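Local coordinates for putative ribose 5-phosphate isomerase (Leishmania infantum, PDB 6FXW), which probably interconverts ribose 5-phosphate and ribulose 5-phosphate in the pentose phosphate pathway, as a type B isomerase of the LacAB/RpiB family, at residues Lys6-Cys12 with Ala65-Val71; His14-Thr19 with Gly114-Ser118; Glu22-Met26 with Met120-Arg124; Tyr49-Ala53 with Gly77-Ala82; His109-Ile113 with Ile126-Phe130. All blocks are in the same frame, centred on the assembly; numbering follows the deposited sequence. Where two conformers were deposited one is given.

From the N terminus, strand 6-12 pairs with 65-71 in contact 1, closing a loop that holds helix 20-29, strand 33-38 and helix 49-61. Contact 2 then joins the loop 14-19 to 114-118, and contact 3 sets helix 20-29 against helix 120-131. Both cross contact 1, and they cross each other. Contact 4, 49-53 with 77-82, also crosses contact 1 and is nested inside the long loops closed by contacts 2 and 3. Contact 5 closes a short loop between strand 110-114 and helix 120-131. It follows contacts 1 and 4 in series and crosses contacts 2 and 3. Together they tie the parallel sheet to helices on both its faces.

Contact 1: residues Lys6-Cys12 with Ala65-Val71; sequences KRVALGC and ADTGILV
Val8 to Cys12 pair in parallel with Thr67 to Val71 within the central sheet of a Rossmann-like alpha/beta fold. The two strand segments run 22° apart. Their backbones are joined in the alternating pattern of parallel strands: Ala9 N gives to Thr67 O, Ile69 N to Ala9 O (2.8 Å), Gly11 N to Ile69 O, and Val71 N to Gly11 O. The start of the ladder is different. Arg7 O takes two bonds, from Asp66 N at 2.8 Å and from Thr67 N at 3.2 Å. The carboxylate of Asp66 turns back to accept Arg7 N at OD2 (2.9 Å), on its anti side and 18° out of its plane. The guanidinium of Arg7 turns to a different partner, Glu64 O.

Val8, Leu10, Thr67, Ile69 and Val71 share one face of the sheet. Val8 CG2 and Thr67 CG2 lie side by side at 3.7 Å. Leu10 has CG anti to its backbone N (chi1 169°), which carries CD1 across to Ile69 CG2 (3.8 Å) and to Val71 CG2 (3.9 Å). On the other face, Ala9 CB meets Ala65 CB at 3.8 Å. Helices 20-29 and 120-131 lie over the Leu10 and Ile69 face, and Thr67 OG1 is hydrogen-bonded to His109 O of the neighbouring segment.

Ala9 and Gly11, both buried, use backbone N and O across the pair. Val8 and Leu10 bond strand 33-38 instead. The Asp66 carboxylate extends the pairing to the exposed end, just before strand 67-72.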
# COMPACT_ATOMS: atom_id res chain seq x y z
N LYS A 6 17.33 1.16 -21.20
CA LYS A 6 18.11 0.19 -20.45
C LYS A 6 17.86 -1.23 -20.91
O LYS A 6 16.78 -1.57 -21.42
CB LYS A 6 17.55 0.18 -18.99
CG LYS A 6 17.62 1.47 -18.16
CD LYS A 6 19.05 1.92 -17.99
CE LYS A 6 19.36 2.48 -16.60
NZ LYS A 6 18.23 3.26 -16.00
N ARG A 7 18.86 -2.07 -20.71
CA ARG A 7 18.77 -3.52 -20.96
C ARG A 7 18.32 -4.17 -19.65
O ARG A 7 19.03 -4.00 -18.67
CB ARG A 7 20.07 -4.14 -21.38
CG ARG A 7 20.38 -3.76 -22.81
CD ARG A 7 21.76 -4.32 -23.21
NE ARG A 7 21.92 -5.74 -23.12
CZ ARG A 7 21.56 -6.61 -24.12
NH1 ARG A 7 20.99 -6.18 -25.25
NH2 ARG A 7 21.79 -7.90 -24.02
N VAL A 8 17.17 -4.82 -19.68
CA VAL A 8 16.48 -5.27 -18.45
C VAL A 8 16.50 -6.79 -18.41
O VAL A 8 16.00 -7.49 -19.34
CB VAL A 8 15.05 -4.73 -18.41
CG1 VAL A 8 14.35 -5.32 -17.14
CG2 VAL A 8 15.01 -3.20 -18.48
N ALA A 9 16.97 -7.36 -17.32
CA ALA A 9 16.82 -8.76 -17.02
C ALA A 9 15.65 -8.95 -16.02
O ALA A 9 15.70 -8.38 -14.94
CB ALA A 9 18.10 -9.32 -16.42
N LEU A 10 14.72 -9.77 -16.41
CA LEU A 10 13.51 -10.04 -15.61
C LEU A 10 13.60 -11.46 -15.11
O LEU A 10 13.63 -12.40 -15.93
CB LEU A 10 12.23 -9.87 -16.44
CG LEU A 10 10.95 -10.37 -15.79
CD1 LEU A 10 10.58 -9.45 -14.64
CD2 LEU A 10 9.76 -10.41 -16.76
N GLY A 11 13.59 -11.67 -13.81
CA GLY A 11 13.58 -13.02 -13.22
C GLY A 11 12.41 -13.19 -12.29
O GLY A 11 11.94 -12.22 -11.68
N CYS A 12 11.96 -14.38 -12.13
CA CYS A 12 10.89 -14.59 -11.20
C CYS A 12 10.89 -16.05 -10.80
O CYS A 12 11.62 -16.87 -11.36
CB CYS A 12 9.53 -14.17 -11.79
SG CYS A 12 9.10 -15.23 -13.22
N ALA A 65 23.07 -7.13 -18.74
CA ALA A 65 21.93 -6.27 -18.53
C ALA A 65 22.41 -5.11 -17.68
O ALA A 65 23.42 -5.25 -16.99
CB ALA A 65 20.81 -7.01 -17.78
N ASP A 66 21.65 -3.98 -17.74
CA ASP A 66 21.93 -2.82 -16.99
C ASP A 66 21.15 -2.78 -15.71
O ASP A 66 21.59 -2.10 -14.71
CB ASP A 66 21.42 -1.58 -17.82
CG ASP A 66 22.22 -1.38 -19.07
OD1 ASP A 66 23.49 -1.42 -19.02
OD2 ASP A 66 21.57 -1.28 -20.07
N THR A 67 20.01 -3.42 -15.72
CA THR A 67 19.05 -3.27 -14.59
C THR A 67 18.28 -4.55 -14.51
O THR A 67 18.20 -5.33 -15.49
CB THR A 67 18.19 -1.98 -14.69
OG1 THR A 67 17.20 -1.95 -13.63
CG2 THR A 67 17.44 -1.92 -15.93
N GLY A 68 17.71 -4.87 -13.36
CA GLY A 68 16.98 -6.07 -13.21
C GLY A 68 15.62 -5.85 -12.57
O GLY A 68 15.43 -4.84 -11.85
N ILE A 69 14.71 -6.75 -12.83
CA ILE A 69 13.42 -6.81 -12.12
C ILE A 69 13.29 -8.21 -11.61
O ILE A 69 13.37 -9.15 -12.41
CB ILE A 69 12.29 -6.42 -13.07
CG1 ILE A 69 12.51 -4.99 -13.61
CG2 ILE A 69 10.99 -6.51 -12.34
CD1 ILE A 69 11.48 -4.57 -14.67
N LEU A 70 12.99 -8.42 -10.33
CA LEU A 70 12.81 -9.70 -9.72
C LEU A 70 11.41 -9.77 -9.09
O LEU A 70 11.02 -8.85 -8.40
CB LEU A 70 13.87 -9.98 -8.68
CG LEU A 70 15.27 -10.22 -9.22
CD1 LEU A 70 16.26 -10.32 -8.09
CD2 LEU A 70 15.27 -11.50 -10.02
N VAL A 71 10.70 -10.84 -9.38
CA VAL A 71 9.28 -11.00 -8.99
C VAL A 71 9.13 -12.32 -8.24
O VAL A 71 9.49 -13.41 -8.73
CB VAL A 71 8.38 -10.96 -10.20
CG1 VAL A 71 6.94 -10.83 -9.71
CG2 VAL A 71 8.70 -9.93 -11.20

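Contact 2: residues His14-Thr19 with Gly114-Ser118; sequences HAAYAT and GVRTS. With SO4 (sulfate ion), chain B.
His14 and Arg116 reach one sulfate ion through contrasting torsions. In His14, CG sits between the backbone N and the carbonyl carbon (chi1 48°), and this brings the ring round toward the anion. The Arg116 chain is extended from CG to NE (chi3 -178°) and carries its guanidinium across to the same place. His14 NE2 donates to sulfate O2 at 2.8 Å, with the sulfur in the plane of the ring. Arg116 NH2 donates to the same oxygen, O2, at 3.0 Å, and Arg116 NH1 to O3 at 3.2 Å, at an N-H...O angle of 161°. The anion thus sits at the guanidinium edge.

Ala15 CB rests off-centre over one guanidinium face, 3.7 Å from Arg116 NH2. A water in the guanidinium plane accepts from Arg116 NE and donates to Ala15 O at 2.9 Å, so the arginine is steadied from more than one direction. Val115 meets the other segment with both branches: CG1 comes 3.4 Å from Ala15 O, while CG2 lies 3.5 Å from Thr19 OG1.

Arg140 and Arg144 of the third subunit also bond the sulfate, which probably comes from the crystallisation liquor. Four basic or potentially basic side chains from two subunits round one anion are consistent with the substrate phosphate site of RpiB enzymes.

Both segments are loops at the C-terminal ends of parallel strands. One leads from strand 6-12 to helix 20-29, the other from strand 110-114 to helix 120-131. Ala16 and Val115 pack on Val71 of strand 67-72, and Thr19 and Val115 on Met120, at the start of helix 120-131.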
# COMPACT_ATOMS: atom_id res chain seq x y z
N HIS A 14 7.86 -19.17 -9.52
CA HIS A 14 6.63 -19.68 -10.10
C HIS A 14 5.45 -18.79 -9.71
O HIS A 14 4.40 -18.85 -10.33
CB HIS A 14 6.34 -21.07 -9.59
CG HIS A 14 6.44 -21.18 -8.14
ND1 HIS A 14 7.65 -21.26 -7.48
CD2 HIS A 14 5.47 -21.06 -7.20
CE1 HIS A 14 7.41 -21.19 -6.18
NE2 HIS A 14 6.08 -21.12 -5.98
N ALA A 15 5.61 -17.96 -8.69
CA ALA A 15 4.45 -17.11 -8.31
C ALA A 15 4.05 -16.20 -9.49
O ALA A 15 2.85 -15.85 -9.65
CB ALA A 15 4.78 -16.28 -7.15
N ALA A 16 5.01 -15.81 -10.33
CA ALA A 16 4.79 -14.92 -11.42
C ALA A 16 4.71 -15.63 -12.76
O ALA A 16 4.66 -15.00 -13.80
CB ALA A 16 5.85 -13.85 -11.47
N TYR A 17 4.62 -16.93 -12.72
CA TYR A 17 4.67 -17.66 -14.02
C TYR A 17 3.46 -17.34 -14.86
O TYR A 17 3.60 -17.04 -16.04
CB TYR A 17 4.86 -19.15 -13.81
CG TYR A 17 4.94 -19.90 -15.08
CD1 TYR A 17 6.06 -19.79 -15.86
CD2 TYR A 17 3.97 -20.78 -15.42
CE1 TYR A 17 6.18 -20.49 -17.06
CE2 TYR A 17 4.02 -21.47 -16.63
CZ TYR A 17 5.16 -21.33 -17.41
OH TYR A 17 5.34 -22.05 -18.61
N ALA A 18 2.28 -17.30 -14.26
CA ALA A 18 1.09 -16.96 -14.98
C ALA A 18 1.10 -15.59 -15.62
O ALA A 18 0.54 -15.42 -16.69
CB ALA A 18 -0.11 -17.13 -14.08
N THR A 19 1.78 -14.62 -15.02
CA THR A 19 1.76 -13.21 -15.43
C THR A 19 3.04 -12.75 -16.04
O THR A 19 3.17 -11.61 -16.39
CB THR A 19 1.45 -12.26 -14.24
OG1 THR A 19 2.29 -12.62 -13.17
CG2 THR A 19 -0.05 -12.38 -13.80
N GLY A 114 6.23 -7.97 -5.67
CA GLY A 114 5.42 -9.11 -5.35
C GLY A 114 4.18 -9.17 -6.16
O GLY A 114 3.43 -8.18 -6.20
N VAL A 115 3.96 -10.27 -6.83
CA VAL A 115 2.77 -10.42 -7.65
C VAL A 115 1.57 -10.89 -6.83
O VAL A 115 0.41 -10.74 -7.30
CB VAL A 115 3.13 -11.42 -8.74
CG1 VAL A 115 3.39 -12.81 -8.26
CG2 VAL A 115 2.17 -11.42 -9.89
N ARG A 116 1.75 -11.40 -5.60
CA ARG A 116 0.63 -11.77 -4.75
C ARG A 116 0.25 -10.60 -3.83
O ARG A 116 -0.82 -10.67 -3.16
CB ARG A 116 0.94 -12.99 -3.91
CG ARG A 116 1.20 -14.21 -4.75
CD ARG A 116 1.63 -15.34 -3.85
NE ARG A 116 1.93 -16.52 -4.68
CZ ARG A 116 2.63 -17.53 -4.26
NH1 ARG A 116 3.28 -17.47 -3.11
NH2 ARG A 116 2.74 -18.57 -5.07
N THR A 117 1.01 -9.49 -3.86
CA THR A 117 0.80 -8.29 -3.00
C THR A 117 0.43 -7.08 -3.81
O THR A 117 -0.50 -6.36 -3.45
CB THR A 117 2.01 -8.03 -2.11
OG1 THR A 117 3.13 -8.10 -3.01
CG2 THR A 117 2.21 -9.08 -1.05
N SER A 118 1.04 -6.85 -4.96
CA SER A 118 0.79 -5.65 -5.81
C SER A 118 -0.03 -6.11 -6.99
O SER A 118 0.33 -7.04 -7.72
CB SER A 118 2.09 -5.08 -6.31
OG SER A 118 2.86 -4.61 -5.23
S SO4 B . 4.67 -21.12 -2.44
O1 SO4 B . 3.56 -21.97 -1.85
O2 SO4 B . 4.34 -20.77 -3.82
O3 SO4 B . 4.67 -19.88 -1.49
O4 SO4 B . 5.85 -21.93 -2.36
O HOH W 1 1.02 -16.17 -7.48

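Contact 3: residues Glu22-Met26 with Met120-Arg124; sequences EIMDM and MEVIR
Met26 reaches from helix 20-29 to Met120, Ile123 and Arg124 of helix 120-131, two helices lying on the same face of the central sheet of this Rossmann-like fold. Their short segments run 33° apart, with axes 10.6 Å from each other at closest approach. From CB, which points toward the other helix, the Met26 chain stays extended beyond CG (chi2 174°). CG lies 3.7 Å from Arg124 NH1. SD settles against the backbone, 3.7 Å from Arg124 CA and 4.1 Å from Ile123 CG2. The methyl group at the tip, CE, comes to 3.4 Å from Met120 O and stands over the centre of the Arg124 guanidinium. The two side chains cross at about a right angle, and the methionine touches one flat face of the arginine.

That guanidinium is turned and held by Glu121, one turn back on its own helix. Arg124 grips the carboxylate side-on: NE donates to OE1 at 3.1 Å and NH2 to OE2 at a similar distance. The carboxylate carbon of Glu121 lies in the guanidinium plane, so the edge is used for the salt bridge and a face for the methionine.

Glu22 is exposed, and its chain crosses that of Met120 at an oblique angle. Ile23 also packs on Leu10 of strand 6-12. Glu121 and Val122 also touch the second subunit, which places helix 120-131 at a subunit interface. Ile23 CG1 lies 4.3 Å from Met120 SD, a loose apolar touch. The Glu22 carboxylate comes closer, with OE2 3.9 Å from Met120 CG.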
# COMPACT_ATOMS: atom_id res chain seq x y z
N GLU A 22 2.85 -10.89 -19.38
CA GLU A 22 2.19 -9.55 -19.13
C GLU A 22 3.16 -8.54 -18.55
O GLU A 22 3.22 -7.40 -18.94
CB GLU A 22 0.95 -9.78 -18.29
CG GLU A 22 0.19 -8.51 -17.90
CD GLU A 22 -1.12 -8.74 -17.13
OE1 GLU A 22 -1.47 -9.86 -16.68
OE2 GLU A 22 -1.79 -7.69 -16.94
N ILE A 23 3.99 -9.00 -17.63
CA ILE A 23 5.03 -8.11 -17.06
C ILE A 23 6.07 -7.71 -18.11
O ILE A 23 6.48 -6.57 -18.21
CB ILE A 23 5.67 -8.77 -15.79
CG1 ILE A 23 4.57 -8.98 -14.75
CG2 ILE A 23 6.83 -7.95 -15.33
CD1 ILE A 23 4.96 -9.83 -13.54
N MET A 24 6.52 -8.68 -18.92
CA MET A 24 7.50 -8.38 -19.98
C MET A 24 6.91 -7.38 -20.94
O MET A 24 7.57 -6.45 -21.32
CB MET A 24 7.86 -9.61 -20.79
CG MET A 24 8.81 -10.49 -20.05
SD MET A 24 9.01 -12.03 -20.95
CE MET A 24 9.86 -11.59 -22.46
N ASP A 25 5.62 -7.56 -21.22
CA ASP A 25 4.93 -6.59 -22.10
C ASP A 25 4.94 -5.20 -21.55
O ASP A 25 5.16 -4.20 -22.27
CB ASP A 25 3.49 -7.01 -22.38
CG ASP A 25 3.35 -8.24 -23.23
OD1 ASP A 25 4.32 -8.64 -23.86
OD2 ASP A 25 2.32 -8.90 -23.14
N MET A 26 4.71 -5.05 -20.25
CA MET A 26 4.86 -3.72 -19.59
C MET A 26 6.21 -3.08 -19.70
O MET A 26 6.36 -1.85 -19.85
CB MET A 26 4.50 -3.78 -18.10
CG MET A 26 3.13 -4.24 -17.85
SD MET A 26 2.89 -4.43 -16.02
CE MET A 26 1.25 -4.45 -16.28
N MET A 120 -1.60 -5.60 -10.90
CA MET A 120 -0.88 -5.34 -12.15
C MET A 120 -0.82 -3.92 -12.60
O MET A 120 0.22 -3.49 -13.14
CB MET A 120 -1.47 -6.17 -13.30
CG MET A 120 -1.18 -7.64 -13.13
SD MET A 120 0.59 -7.95 -13.52
CE MET A 120 0.79 -9.38 -12.63
N GLU A 121 -1.80 -3.08 -12.28
CA GLU A 121 -1.67 -1.70 -12.65
C GLU A 121 -0.67 -0.95 -11.77
O GLU A 121 -0.00 -0.03 -12.19
CB GLU A 121 -3.03 -0.95 -12.68
CG GLU A 121 -3.84 -1.34 -13.95
CD GLU A 121 -3.10 -1.19 -15.27
OE1 GLU A 121 -2.39 -0.19 -15.42
OE2 GLU A 121 -3.11 -2.16 -16.10
N VAL A 122 -0.58 -1.37 -10.49
CA VAL A 122 0.44 -0.83 -9.61
C VAL A 122 1.83 -1.31 -10.08
O VAL A 122 2.75 -0.52 -10.12
CB VAL A 122 0.14 -1.23 -8.14
CG1 VAL A 122 1.32 -0.97 -7.21
CG2 VAL A 122 -1.07 -0.47 -7.69
N ILE A 123 1.93 -2.58 -10.47
CA ILE A 123 3.20 -3.07 -11.03
C ILE A 123 3.59 -2.28 -12.28
O ILE A 123 4.77 -1.93 -12.41
CB ILE A 123 3.11 -4.55 -11.31
CG1 ILE A 123 3.08 -5.34 -9.99
CG2 ILE A 123 4.24 -5.10 -12.21
CD1 ILE A 123 2.77 -6.80 -10.08
N ARG A 124 2.65 -1.93 -13.12
CA ARG A 124 2.97 -1.12 -14.31
C ARG A 124 3.63 0.21 -13.91
O ARG A 124 4.71 0.60 -14.43
CB ARG A 124 1.73 -0.89 -15.15
CG ARG A 124 2.10 -0.19 -16.45
CD ARG A 124 0.88 0.28 -17.24
NE ARG A 124 -0.12 -0.69 -17.45
CZ ARG A 124 -0.11 -1.63 -18.43
NH1 ARG A 124 0.89 -1.75 -19.34
NH2 ARG A 124 -1.10 -2.46 -18.47

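Contact 4: residues Tyr49-Ala53 with Gly77-Ala82; sequences YPDYA and GMSIAA
Tyr49 and Gly77 make the tightest meeting between helices 49-61 and 76-83. Tyr49 CE1 lies 3.2 Å from Gly77 CA, and CD1 comes 3.5 Å from Gly77 C. Gly77 has no side chain, so the phenol can press on bare helix backbone. The ring gets there with its CG between the backbone N and the carbonyl carbon (chi1 61°). Pro50 CD sits over one of its faces, nearer the ring's edge than its middle.

The remaining touches across the pair are mostly apolar. Met78 is bent at chi2 (-59°), which turns its tip back to the first helix. SD lies 3.6 Å from Tyr49 O and 3.9 Å from Ala53 CB. CE comes 3.8 Å from Tyr49 CB and also touches Tyr52 CB. Further along, the small side chains of Ala53 and Ala81 meet CB to CB at 3.8 Å, with Pro50 CA beside Ala81 CB. Such small residues let the axes approach to 8.8 Å at a crossing of -54°.

No hydrogen bond joins the two segments. Two polar ends bond the third subunit: Tyr49 OH bonds Asn106 there, and Asp51 forms a salt bridge with its Lys147.

Ala53, Met78 and Ala82 rest on Leu70 of strand 67-72. That strand stands between the two helices in sequence. The arrangement is that of neighbouring helices on one face of a parallel sheet, joined through successive beta-alpha-beta crossovers of a Rossmann-like fold.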
# COMPACT_ATOMS: atom_id res chain seq x y z
N TYR A 49 13.10 -19.07 -5.53
CA TYR A 49 13.41 -17.76 -5.98
C TYR A 49 14.91 -17.39 -5.90
O TYR A 49 15.40 -16.62 -6.74
CB TYR A 49 12.54 -16.70 -5.20
CG TYR A 49 12.77 -16.68 -3.72
CD1 TYR A 49 13.78 -15.96 -3.08
CD2 TYR A 49 11.86 -17.36 -2.89
CE1 TYR A 49 13.95 -15.98 -1.74
CE2 TYR A 49 12.04 -17.38 -1.51
CZ TYR A 49 13.12 -16.72 -0.91
OH TYR A 49 13.31 -16.77 0.48
N PRO A 50 15.71 -17.83 -4.87
CA PRO A 50 17.11 -17.43 -4.92
C PRO A 50 17.87 -17.81 -6.15
O PRO A 50 18.78 -17.08 -6.56
CB PRO A 50 17.69 -18.11 -3.67
CG PRO A 50 16.48 -18.31 -2.75
CD PRO A 50 15.41 -18.66 -3.69
N ASP A 51 17.47 -18.92 -6.75
CA ASP A 51 18.17 -19.32 -7.96
C ASP A 51 17.99 -18.31 -9.13
O ASP A 51 18.93 -18.10 -9.92
CB ASP A 51 17.75 -20.70 -8.41
CG ASP A 51 18.08 -21.83 -7.37
OD1 ASP A 51 19.16 -21.73 -6.75
OD2 ASP A 51 17.24 -22.75 -7.17
N TYR A 52 16.79 -17.74 -9.25
CA TYR A 52 16.51 -16.78 -10.27
C TYR A 52 16.99 -15.38 -9.93
O TYR A 52 17.45 -14.66 -10.82
CB TYR A 52 14.99 -16.85 -10.57
CG TYR A 52 14.62 -18.23 -11.17
CD1 TYR A 52 14.77 -18.47 -12.49
CD2 TYR A 52 14.29 -19.27 -10.35
CE1 TYR A 52 14.53 -19.74 -12.99
CE2 TYR A 52 14.08 -20.54 -10.85
CZ TYR A 52 14.23 -20.74 -12.16
OH TYR A 52 14.03 -22.00 -12.69
N ALA A 53 16.98 -15.03 -8.63
CA ALA A 53 17.68 -13.85 -8.22
C ALA A 53 19.12 -13.85 -8.68
O ALA A 53 19.65 -12.90 -9.24
CB ALA A 53 17.64 -13.70 -6.72
N GLY A 77 11.72 -12.14 -0.65
CA GLY A 77 12.78 -13.10 -0.85
C GLY A 77 13.78 -12.67 -1.91
O GLY A 77 14.98 -12.81 -1.79
N MET A 78 13.24 -12.17 -3.03
CA MET A 78 14.08 -11.60 -4.07
C MET A 78 14.98 -10.53 -3.59
O MET A 78 16.20 -10.48 -3.92
CB MET A 78 13.21 -11.12 -5.25
CG MET A 78 12.54 -12.24 -6.03
SD MET A 78 13.75 -13.39 -6.71
CE MET A 78 12.75 -14.18 -7.97
N SER A 79 14.46 -9.62 -2.78
CA SER A 79 15.26 -8.52 -2.21
C SER A 79 16.40 -9.04 -1.35
O SER A 79 17.54 -8.56 -1.48
CB SER A 79 14.41 -7.54 -1.38
OG SER A 79 15.19 -6.72 -0.46
N ILE A 80 16.08 -9.99 -0.50
CA ILE A 80 17.12 -10.54 0.36
C ILE A 80 18.20 -11.25 -0.46
O ILE A 80 19.38 -10.96 -0.30
CB ILE A 80 16.53 -11.48 1.41
CG1 ILE A 80 15.57 -10.69 2.35
CG2 ILE A 80 17.63 -12.11 2.25
CD1 ILE A 80 14.63 -11.54 3.12
N ALA A 81 17.77 -12.16 -1.31
CA ALA A 81 18.74 -12.95 -2.07
C ALA A 81 19.60 -12.05 -2.97
O ALA A 81 20.83 -12.20 -3.05
CB ALA A 81 18.01 -13.92 -2.91
N ALA A 82 19.01 -11.09 -3.67
CA ALA A 82 19.77 -10.24 -4.60
C ALA A 82 20.80 -9.41 -3.90
O ALA A 82 21.88 -9.14 -4.37
CB ALA A 82 18.84 -9.37 -5.46

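Contact 5: residues His109-Ile113 with Ile126-Phe130; sequences HILCI and IIETF. With SO4 (sulfate ion), chain C.
Leu111 and Phe130 lie alongside each other, pointing opposite ways, the leucine stem over the flat of the ring. Leu111 CB stands 3.5 Å above the Phe130 centroid and 3° off the ring normal, a CH-pi contact almost straight over the face. Phe130 CZ reaches the strand backbone, 3.4 Å from Leu111 N. Phe130 has CG anti to its own backbone N (chi1 -171°), which extends the ring toward the strand.

The two methyl branches of Leu111 then spread over the helix. The Leu111 and Ile126 side chains cross at about a right angle, with Leu111 CD1 3.5 Å from Ile126 CG2. Leu111 CD2 lies 3.9 Å from Ile127 CG1. Further along the strand, Ile113 and Ile126 run head to tail, CG2 to CG2 at 4.0 Å. The strand and helix segments run nearly antiparallel, at 166°, as expected where helix 120-131 follows strand 110-114 and folds back on the sheet.

His109 points away from the helix. Its NE2 donates to sulfate O2 at 2.8 Å, with that oxygen in the ring plane. Arg89 backbone N bonds His109 ND1, and Arg89 NH1 bonds the same sulfate. The imidazole is thus held through both nitrogens, and its rotation is set.

Chemically the two halves differ. The helix side is buried hydrocarbon against an aromatic face, with no hydrogen bond across, and joins helix to sheet by close apolar fit. The residue just before the strand, His109, is polar and meets an anion probably taken from the crystallisation liquor.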
# COMPACT_ATOMS: atom_id res chain seq x y z
N HIS A 109 20.07 -1.16 -8.50
CA HIS A 109 20.18 -1.93 -9.75
C HIS A 109 19.01 -2.76 -10.07
O HIS A 109 18.74 -3.02 -11.26
CB HIS A 109 21.38 -2.90 -9.71
CG HIS A 109 22.68 -2.27 -9.35
ND1 HIS A 109 23.08 -2.15 -8.02
CD2 HIS A 109 23.67 -1.70 -10.11
CE1 HIS A 109 24.27 -1.54 -7.99
NE2 HIS A 109 24.66 -1.24 -9.24
N ILE A 110 18.31 -3.24 -9.03
CA ILE A 110 17.24 -4.27 -9.19
C ILE A 110 16.00 -3.80 -8.46
O ILE A 110 16.10 -3.33 -7.31
CB ILE A 110 17.69 -5.66 -8.70
CG1 ILE A 110 18.91 -6.18 -9.54
CG2 ILE A 110 16.52 -6.65 -8.76
CD1 ILE A 110 19.39 -7.52 -9.15
N LEU A 111 14.90 -3.90 -9.15
CA LEU A 111 13.57 -3.66 -8.62
C LEU A 111 13.05 -5.03 -8.18
O LEU A 111 12.96 -5.96 -9.02
CB LEU A 111 12.72 -3.11 -9.69
CG LEU A 111 11.19 -3.12 -9.51
CD1 LEU A 111 10.80 -2.25 -8.27
CD2 LEU A 111 10.53 -2.69 -10.80
N CYS A 112 12.54 -5.16 -6.94
CA CYS A 112 11.92 -6.37 -6.44
C CYS A 112 10.44 -6.09 -6.16
O CYS A 112 10.13 -5.11 -5.52
CB CYS A 112 12.60 -6.83 -5.19
SG CYS A 112 14.33 -7.27 -5.44
N ILE A 113 9.58 -6.88 -6.74
CA ILE A 113 8.13 -6.71 -6.61
C ILE A 113 7.45 -8.05 -6.24
O ILE A 113 7.95 -9.19 -6.56
CB ILE A 113 7.49 -6.14 -7.85
CG1 ILE A 113 7.85 -6.98 -9.05
CG2 ILE A 113 7.97 -4.71 -8.01
CD1 ILE A 113 7.11 -6.47 -10.35
N ILE A 126 5.06 0.99 -11.06
CA ILE A 126 6.33 0.77 -10.39
C ILE A 126 7.45 0.61 -11.45
O ILE A 126 8.54 1.20 -11.33
CB ILE A 126 6.28 -0.44 -9.46
CG1 ILE A 126 5.33 -0.25 -8.26
CG2 ILE A 126 7.66 -0.84 -8.98
CD1 ILE A 126 5.02 -1.51 -7.47
N ILE A 127 7.18 -0.28 -12.42
CA ILE A 127 8.17 -0.57 -13.45
C ILE A 127 8.51 0.66 -14.23
O ILE A 127 9.71 0.97 -14.40
CB ILE A 127 7.67 -1.74 -14.30
CG1 ILE A 127 7.72 -3.05 -13.55
CG2 ILE A 127 8.53 -1.89 -15.56
CD1 ILE A 127 7.14 -4.30 -14.27
N GLU A 128 7.48 1.37 -14.73
CA GLU A 128 7.75 2.55 -15.53
C GLU A 128 8.53 3.60 -14.76
O GLU A 128 9.48 4.15 -15.26
CB GLU A 128 6.46 3.14 -16.01
CG GLU A 128 5.80 2.32 -17.07
CD GLU A 128 4.49 2.81 -17.65
OE1 GLU A 128 3.93 3.76 -17.07
OE2 GLU A 128 4.00 2.13 -18.62
N THR A 129 8.24 3.82 -13.46
CA THR A 129 8.93 4.77 -12.64
C THR A 129 10.37 4.33 -12.40
O THR A 129 11.29 5.09 -12.50
CB THR A 129 8.18 4.92 -11.36
OG1 THR A 129 6.82 5.35 -11.70
CG2 THR A 129 8.89 5.94 -10.43
N PHE A 130 10.55 3.06 -12.02
CA PHE A 130 11.92 2.56 -11.75
C PHE A 130 12.85 2.70 -12.91
O PHE A 130 14.02 3.08 -12.78
CB PHE A 130 11.83 1.10 -11.30
CG PHE A 130 13.11 0.51 -10.80
CD1 PHE A 130 13.49 0.63 -9.48
CD2 PHE A 130 13.95 -0.18 -11.64
CE1 PHE A 130 14.60 0.06 -8.96
CE2 PHE A 130 15.11 -0.73 -11.14
CZ PHE A 130 15.47 -0.58 -9.82
S SO4 C . 27.37 1.08 -8.76
O1 SO4 C . 26.25 2.05 -8.97
O2 SO4 C . 27.16 -0.10 -9.71
O3 SO4 C . 28.64 1.81 -9.11
O4 SO4 C . 27.57 0.62 -7.35